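Long-range contact in alpha-L-rhamnosidase (Streptomyces avermitilis, PDB 3W5M), which hydrolyses terminal non-reducing alpha-L-rhamnose residues from alpha-L-rhamnosides such as citrus flavonoids and gum arabic: residues 642-654 against 916-928. Numbering follows the deposited sequence.
Sequences GDINVFAPTAAYT and HYAYGSVGEWMYA. With TRS (2-amino-2-hydroxymethyl-propane-1,3-diol), chain D.
Thr650 OG1 takes a weak, bent hydrogen bond from Glu924 N (3.1 Å) and gives one to a water. That water donates to Val646 O and to Glu924 OE2, the latter at 2.7 Å, so a carboxylate and a helix carbonyl are tied across the contact. With its methyl anti to the backbone N, Thr650 lays CG2 3.9 Å from Gly923 CA. Farther toward the active site, Phe647 and Tyr917 form an offset stack with planes 12° apart, and Tyr917 CB sits over the centre of the Phe647 ring. At the other end Tyr927 turns an edge to the face of Tyr653 (planes 60° apart) while its CB lies over the same ring. Asp643 and His916, both rhamnose-binding residues, contact a Tris molecule, probably from the crystallisation liquor, that Asp630, Glu895 and Trp695 also bind: its O2 donates to Asp643 OD1 at 2.6 Å, and His916, its ND1 bonded to Ser913 OG, donates almost straight from NE2 to O1. A second water joins Asp643 OD2 to Ala918 N. Within the (alpha/alpha)6-barrel domain, helices 642-654 and 923-928 cross at 39°, with helices 607-622 and 854-863 packing alongside and helix 698-710 against Ala648 and Ala652.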
ATOM      1  N   GLY A 642      10.936   2.596  -8.197  1.00 21.46           N
ATOM      2  CA  GLY A 642      12.019   3.446  -7.711  1.00 20.33           C
ATOM      3  C   GLY A 642      12.026   3.623  -6.211  1.00 21.96           C
ATOM      4  O   GLY A 642      13.065   3.456  -5.545  1.00 22.06           O
ATOM      5  N   ASP A 643      10.847   3.911  -5.650  1.00 20.76           N
ATOM      6  CA  ASP A 643      10.753   4.176  -4.241  1.00 22.02           C
ATOM      7  C   ASP A 643      11.095   2.957  -3.395  1.00 20.41           C
ATOM      8  O   ASP A 643      11.735   3.076  -2.362  1.00 21.00           O
ATOM      9  CB  ASP A 643       9.323   4.662  -3.930  1.00 24.87           C
ATOM     10  CG  ASP A 643       8.969   5.932  -4.707  1.00 30.74           C
ATOM     11  OD1 ASP A 643       9.105   5.927  -5.953  1.00 31.28           O
ATOM     12  OD2 ASP A 643       8.587   6.944  -4.068  1.00 32.61           O
ATOM     13  N   ILE A 644      10.603   1.790  -3.788  1.00 19.70           N
ATOM     14  CA  ILE A 644      10.898   0.597  -2.998  1.00 20.36           C
ATOM     15  C   ILE A 644      12.343   0.107  -3.227  1.00 20.91           C
ATOM     16  O   ILE A 644      12.989  -0.394  -2.292  1.00 22.52           O
ATOM     17  CB  ILE A 644       9.811  -0.517  -3.135  1.00 19.14           C
ATOM     18  CG1 ILE A 644      10.004  -1.606  -2.062  1.00 19.34           C
ATOM     19  CG2 ILE A 644       9.805  -1.130  -4.533  1.00 20.06           C
ATOM     20  CD1 ILE A 644      10.018  -1.100  -0.617  1.00 19.61           C
ATOM     21  N   ASN A 645      12.863   0.308  -4.434  1.00 21.12           N
ATOM     22  CA  ASN A 645      14.288   0.080  -4.718  1.00 22.45           C
ATOM     23  C   ASN A 645      15.127   0.772  -3.661  1.00 23.07           C
ATOM     24  O   ASN A 645      15.919   0.136  -2.986  1.00 21.95           O
ATOM     25  CB  ASN A 645      14.678   0.607  -6.108  1.00 23.11           C
ATOM     26  CG  ASN A 645      16.185   0.761  -6.284  1.00 27.28           C
ATOM     27  OD1 ASN A 645      16.970  -0.055  -5.777  1.00 27.77           O
ATOM     28  ND2 ASN A 645      16.600   1.821  -6.991  1.00 23.98           N
ATOM     29  N   VAL A 646      14.939   2.075  -3.484  1.00 22.17           N
ATOM     30  CA  VAL A 646      15.786   2.794  -2.538  1.00 23.74           C
ATOM     31  C   VAL A 646      15.527   2.433  -1.062  1.00 24.08           C
ATOM     32  O   VAL A 646      16.452   2.434  -0.252  1.00 23.68           O
ATOM     33  CB  VAL A 646      15.779   4.328  -2.803  1.00 26.02           C
ATOM     34  CG1 VAL A 646      15.955   4.619  -4.296  1.00 25.88           C
ATOM     35  CG2 VAL A 646      14.512   4.985  -2.311  1.00 25.70           C
ATOM     36  N   PHE A 647      14.276   2.117  -0.722  1.00 21.87           N
ATOM     37  CA  PHE A 647      13.884   1.931   0.673  1.00 21.54           C
ATOM     38  C   PHE A 647      13.949   0.491   1.205  1.00 21.53           C
ATOM     39  O   PHE A 647      13.962   0.296   2.429  1.00 20.85           O
ATOM     40  CB  PHE A 647      12.484   2.525   0.910  1.00 21.26           C
ATOM     41  CG  PHE A 647      12.061   2.551   2.357  1.00 20.86           C
ATOM     42  CD1 PHE A 647      12.686   3.436   3.259  1.00 22.45           C
ATOM     43  CD2 PHE A 647      11.033   1.733   2.828  1.00 19.84           C
ATOM     44  CE1 PHE A 647      12.284   3.507   4.583  1.00 21.24           C
ATOM     45  CE2 PHE A 647      10.653   1.784   4.172  1.00 20.82           C
ATOM     46  CZ  PHE A 647      11.268   2.676   5.049  1.00 21.95           C
ATOM     47  N   ALA A 648      14.013  -0.501   0.312  1.00 20.94           N
ATOM     48  CA  ALA A 648      13.926  -1.905   0.750  1.00 20.64           C
ATOM     49  C   ALA A 648      14.876  -2.322   1.877  1.00 20.63           C
ATOM     50  O   ALA A 648      14.445  -2.957   2.820  1.00 20.57           O
ATOM     51  CB  ALA A 648      13.987  -2.875  -0.422  1.00 21.29           C
ATOM     52  N   PRO A 649      16.178  -1.963   1.799  1.00 19.48           N
ATOM     53  CA  PRO A 649      17.058  -2.386   2.885  1.00 20.76           C
ATOM     54  C   PRO A 649      16.662  -1.815   4.250  1.00 20.86           C
ATOM     55  O   PRO A 649      16.761  -2.505   5.241  1.00 23.06           O
ATOM     56  CB  PRO A 649      18.425  -1.869   2.435  1.00 20.13           C
ATOM     57  CG  PRO A 649      18.310  -1.876   0.946  1.00 20.89           C
ATOM     58  CD  PRO A 649      16.935  -1.324   0.712  1.00 20.71           C
ATOM     59  N   THR A 650      16.191  -0.569   4.287  1.00 19.32           N
ATOM     60  CA  THR A 650      15.720   0.013   5.533  1.00 19.57           C
ATOM     61  C   THR A 650      14.433  -0.718   6.001  1.00 19.41           C
ATOM     62  O   THR A 650      14.310  -1.073   7.167  1.00 19.76           O
ATOM     63  CB  THR A 650      15.469   1.525   5.352  1.00 19.65           C
ATOM     64  OG1 THR A 650      16.714   2.174   5.077  1.00 23.86           O
ATOM     65  CG2 THR A 650      14.882   2.150   6.621  1.00 19.20           C
ATOM     66  N   ALA A 651      13.494  -0.912   5.083  1.00 20.84           N
ATOM     67  CA  ALA A 651      12.213  -1.593   5.349  1.00 20.55           C
ATOM     68  C   ALA A 651      12.427  -2.956   5.978  1.00 20.70           C
ATOM     69  O   ALA A 651      11.690  -3.342   6.886  1.00 20.01           O
ATOM     70  CB  ALA A 651      11.426  -1.758   4.052  1.00 19.39           C
ATOM     71  N   ALA A 652      13.445  -3.678   5.499  1.00 20.43           N
ATOM     72  CA  ALA A 652      13.753  -5.016   6.027  1.00 22.01           C
ATOM     73  C   ALA A 652      14.404  -5.036   7.416  1.00 23.97           C
ATOM     74  O   ALA A 652      14.524  -6.115   8.023  1.00 24.33           O
ATOM     75  CB  ALA A 652      14.599  -5.811   5.035  1.00 22.81           C
ATOM     76  N   TYR A 653      14.849  -3.876   7.924  1.00 21.61           N
ATOM     77  CA  TYR A 653      15.191  -3.777   9.335  1.00 20.91           C
ATOM     78  C   TYR A 653      13.923  -3.585  10.176  1.00 21.67           C
ATOM     79  O   TYR A 653      13.724  -4.259  11.199  1.00 19.37           O
ATOM     80  CB  TYR A 653      16.113  -2.577   9.585  1.00 21.45           C
ATOM     81  CG  TYR A 653      17.614  -2.773   9.382  1.00 21.69           C
ATOM     82  CD1 TYR A 653      18.415  -3.338  10.386  1.00 24.80           C
ATOM     83  CD2 TYR A 653      18.237  -2.313   8.243  1.00 22.63           C
ATOM     84  CE1 TYR A 653      19.804  -3.478  10.219  1.00 23.90           C
ATOM     85  CE2 TYR A 653      19.625  -2.444   8.071  1.00 22.93           C
ATOM     86  CZ  TYR A 653      20.397  -3.019   9.068  1.00 23.91           C
ATOM     87  OH  TYR A 653      21.784  -3.131   8.893  1.00 26.45           O
ATOM     88  N   THR A 654      13.068  -2.662   9.755  1.00 22.71           N
ATOM     89  CA  THR A 654      12.058  -2.149  10.679  1.00 21.88           C
ATOM     90  C   THR A 654      10.761  -2.955  10.769  1.00 20.76           C
ATOM     91  O   THR A 654      10.128  -2.929  11.807  1.00 23.06           O
ATOM     92  CB  THR A 654      11.768  -0.681  10.427  1.00 24.31           C
ATOM     93  OG1 THR A 654      11.806  -0.474   9.022  1.00 26.98           O
ATOM     94  CG2 THR A 654      12.869   0.192  11.078  1.00 24.40           C
ATOM     95  N   HIS A 916       6.151  10.027   1.799  1.00 21.65           N
ATOM     96  CA  HIS A 916       6.888   9.119   0.905  1.00 23.13           C
ATOM     97  C   HIS A 916       8.029   8.523   1.719  1.00 23.67           C
ATOM     98  O   HIS A 916       8.740   9.266   2.396  1.00 25.95           O
ATOM     99  CB  HIS A 916       7.557   9.905  -0.217  1.00 24.31           C
ATOM    100  CG  HIS A 916       6.745  10.034  -1.467  1.00 23.55           C
ATOM    101  ND1 HIS A 916       5.580  10.777  -1.522  1.00 24.86           N
ATOM    102  CD2 HIS A 916       6.971   9.593  -2.728  1.00 25.16           C
ATOM    103  CE1 HIS A 916       5.102  10.753  -2.752  1.00 23.68           C
ATOM    104  NE2 HIS A 916       5.924  10.043  -3.505  1.00 24.50           N
ATOM    105  N   TYR A 917       8.246   7.206   1.665  1.00 23.92           N
ATOM    106  CA  TYR A 917       9.304   6.651   2.493  1.00 24.12           C
ATOM    107  C   TYR A 917      10.743   6.840   1.960  1.00 25.55           C
ATOM    108  O   TYR A 917      11.691   6.574   2.696  1.00 26.99           O
ATOM    109  CB  TYR A 917       9.077   5.164   2.863  1.00 24.30           C
ATOM    110  CG  TYR A 917       8.658   4.234   1.752  1.00 25.46           C
ATOM    111  CD1 TYR A 917       9.391   4.117   0.559  1.00 23.68           C
ATOM    112  CD2 TYR A 917       7.552   3.429   1.916  1.00 27.11           C
ATOM    113  CE1 TYR A 917       8.990   3.248  -0.450  1.00 24.96           C
ATOM    114  CE2 TYR A 917       7.147   2.556   0.929  1.00 27.08           C
ATOM    115  CZ  TYR A 917       7.864   2.461  -0.247  1.00 26.26           C
ATOM    116  OH  TYR A 917       7.430   1.589  -1.206  1.00 25.04           O
ATOM    117  N   ALA A 918      10.895   7.321   0.726  1.00 24.84           N
ATOM    118  CA  ALA A 918      12.213   7.300   0.041  1.00 26.30           C
ATOM    119  C   ALA A 918      13.362   7.878   0.881  1.00 28.06           C
ATOM    120  O   ALA A 918      14.425   7.242   1.020  1.00 25.28           O
ATOM    121  CB  ALA A 918      12.140   7.992  -1.318  1.00 27.45           C
ATOM    122  N   TYR A 919      13.169   9.077   1.443  1.00 26.72           N
ATOM    123  CA  TYR A 919      14.226   9.687   2.266  1.00 27.01           C
ATOM    124  C   TYR A 919      14.395   9.068   3.654  1.00 28.02           C
ATOM    125  O   TYR A 919      15.349   9.388   4.363  1.00 30.40           O
ATOM    126  CB  TYR A 919      14.071  11.225   2.332  1.00 27.91           C
ATOM    127  CG  TYR A 919      14.262  11.882   0.970  1.00 28.47           C
ATOM    128  CD1 TYR A 919      15.307  11.489   0.127  1.00 30.46           C
ATOM    129  CD2 TYR A 919      13.410  12.896   0.524  1.00 30.28           C
ATOM    130  CE1 TYR A 919      15.489  12.068  -1.119  1.00 31.12           C
ATOM    131  CE2 TYR A 919      13.587  13.483  -0.717  1.00 31.93           C
ATOM    132  CZ  TYR A 919      14.632  13.066  -1.532  1.00 33.53           C
ATOM    133  OH  TYR A 919      14.812  13.649  -2.759  1.00 35.24           O
ATOM    134  N   GLY A 920      13.471   8.193   4.046  1.00 25.28           N
ATOM    135  CA  GLY A 920      13.656   7.341   5.225  1.00 25.82           C
ATOM    136  C   GLY A 920      14.722   6.260   5.038  1.00 25.31           C
ATOM    137  O   GLY A 920      15.025   5.523   5.977  1.00 25.77           O
ATOM    138  N   SER A 921      15.304   6.189   3.841  1.00 25.51           N
ATOM    139  CA  SER A 921      16.412   5.245   3.548  1.00 25.80           C
ATOM    140  C   SER A 921      17.686   5.493   4.352  1.00 26.87           C
ATOM    141  O   SER A 921      18.587   4.647   4.374  1.00 26.40           O
ATOM    142  CB  SER A 921      16.717   5.179   2.050  1.00 26.94           C
ATOM    143  OG  SER A 921      17.054   6.452   1.491  1.00 28.71           O
ATOM    144  N   VAL A 922      17.749   6.638   5.031  1.00 23.55           N
ATOM    145  CA  VAL A 922      18.800   6.935   6.010  1.00 24.41           C
ATOM    146  C   VAL A 922      18.767   5.965   7.195  1.00 24.44           C
ATOM    147  O   VAL A 922      19.786   5.737   7.879  1.00 24.07           O
ATOM    148  CB  VAL A 922      18.685   8.408   6.507  1.00 24.95           C
ATOM    149  CG1 VAL A 922      17.428   8.615   7.347  1.00 25.83           C
ATOM    150  CG2 VAL A 922      19.907   8.810   7.312  1.00 26.47           C
ATOM    151  N   GLY A 923      17.598   5.358   7.420  1.00 25.13           N
ATOM    152  CA  GLY A 923      17.393   4.416   8.507  1.00 23.65           C
ATOM    153  C   GLY A 923      18.457   3.339   8.538  1.00 22.66           C
ATOM    154  O   GLY A 923      18.997   3.055   9.585  1.00 22.27           O
ATOM    155  N   GLU A 924      18.742   2.730   7.394  1.00 23.52           N
ATOM    156  CA  GLU A 924      19.667   1.591   7.371  1.00 25.83           C
ATOM    157  C   GLU A 924      21.061   1.991   7.832  1.00 27.36           C
ATOM    158  O   GLU A 924      21.737   1.190   8.437  1.00 24.09           O
ATOM    159  CB  GLU A 924      19.755   0.942   5.993  1.00 26.87           C
ATOM    160  CG  GLU A 924      20.346   1.812   4.901  1.00 34.70           C
ATOM    161  CD  GLU A 924      20.580   1.055   3.611  1.00 38.12           C
ATOM    162  OE1 GLU A 924      21.361   0.070   3.641  1.00 43.53           O
ATOM    163  OE2 GLU A 924      19.992   1.440   2.567  1.00 37.35           O
ATOM    164  N   TRP A 925      21.470   3.229   7.548  1.00 26.95           N
ATOM    165  CA  TRP A 925      22.762   3.723   8.042  1.00 26.46           C
ATOM    166  C   TRP A 925      22.773   3.825   9.568  1.00 27.19           C
ATOM    167  O   TRP A 925      23.732   3.427  10.223  1.00 25.41           O
ATOM    168  CB  TRP A 925      23.155   5.047   7.380  1.00 26.76           C
ATOM    169  CG  TRP A 925      24.536   5.509   7.826  1.00 27.57           C
ATOM    170  CD1 TRP A 925      25.739   5.257   7.190  1.00 27.16           C
ATOM    171  CD2 TRP A 925      24.855   6.267   9.013  1.00 27.88           C
ATOM    172  NE1 TRP A 925      26.781   5.832   7.916  1.00 26.18           N
ATOM    173  CE2 TRP A 925      26.266   6.446   9.032  1.00 29.81           C
ATOM    174  CE3 TRP A 925      24.086   6.826  10.054  1.00 28.47           C
ATOM    175  CZ2 TRP A 925      26.920   7.154  10.052  1.00 30.83           C
ATOM    176  CZ3 TRP A 925      24.740   7.530  11.071  1.00 29.50           C
ATOM    177  CH2 TRP A 925      26.143   7.688  11.058  1.00 32.67           C
ATOM    178  N   MET A 926      21.686   4.321  10.153  1.00 25.49           N
ATOM    179  CA  MET A 926      21.599   4.382  11.579  1.00 25.50           C
ATOM    180  C   MET A 926      21.646   2.991  12.216  1.00 25.83           C
ATOM    181  O   MET A 926      22.282   2.806  13.256  1.00 24.98           O
ATOM    182  CB  MET A 926      20.313   5.107  12.009  1.00 26.81           C
ATOM    183  CG  MET A 926      20.222   6.556  11.578  1.00 26.83           C
ATOM    184  SD  MET A 926      19.174   7.531  12.694  1.00 32.50           S
ATOM    185  CE  MET A 926      17.608   6.708  12.380  1.00 28.26           C
ATOM    186  N   TYR A 927      20.954   2.020  11.618  1.00 24.89           N
ATOM    187  CA  TYR A 927      20.802   0.727  12.263  1.00 22.78           C
ATOM    188  C   TYR A 927      22.132  -0.007  12.186  1.00 23.90           C
ATOM    189  O   TYR A 927      22.540  -0.622  13.163  1.00 23.59           O
ATOM    190  CB  TYR A 927      19.628  -0.087  11.650  1.00 23.00           C
ATOM    191  CG  TYR A 927      18.334   0.703  11.601  1.00 23.13           C
ATOM    192  CD1 TYR A 927      18.018   1.638  12.602  1.00 23.12           C
ATOM    193  CD2 TYR A 927      17.443   0.552  10.548  1.00 24.24           C
ATOM    194  CE1 TYR A 927      16.841   2.381  12.550  1.00 23.70           C
ATOM    195  CE2 TYR A 927      16.273   1.311  10.483  1.00 23.12           C
ATOM    196  CZ  TYR A 927      15.970   2.204  11.499  1.00 25.34           C
ATOM    197  OH  TYR A 927      14.795   2.941  11.422  1.00 25.73           O
ATOM    198  N   ALA A 928      22.822   0.150  11.054  1.00 24.11           N
ATOM    199  CA  ALA A 928      24.116  -0.506  10.814  1.00 26.40           C
ATOM    200  C   ALA A 928      25.267   0.132  11.599  1.00 26.81           C
ATOM    201  O   ALA A 928      26.163  -0.573  12.049  1.00 27.61           O
ATOM    202  CB  ALA A 928      24.431  -0.555   9.326  1.00 24.93           C
TER
HETATM  203  C   TRS D1203       7.478   9.442  -7.797  1.00 25.98           C
HETATM  204  C1  TRS D1203       6.707   8.779  -6.638  1.00 28.19           C
HETATM  205  C2  TRS D1203       8.942   8.973  -7.811  1.00 27.73           C
HETATM  206  C3  TRS D1203       7.381  10.965  -7.734  1.00 25.61           C
HETATM  207  N   TRS D1203       6.841   9.012  -9.059  1.00 23.72           N
HETATM  208  O1  TRS D1203       5.410   9.395  -6.452  1.00 28.01           O
HETATM  209  O2  TRS D1203       9.003   7.539  -7.984  1.00 28.36           O
HETATM  210  O3  TRS D1203       7.923  11.462  -6.511  1.00 25.52           O
HETATM  211  O   HOH W   1       8.878   6.966  -1.422  1.00 25.12           O
HETATM  212  O   HOH W   2      17.295   1.703   2.371  1.00 22.27           O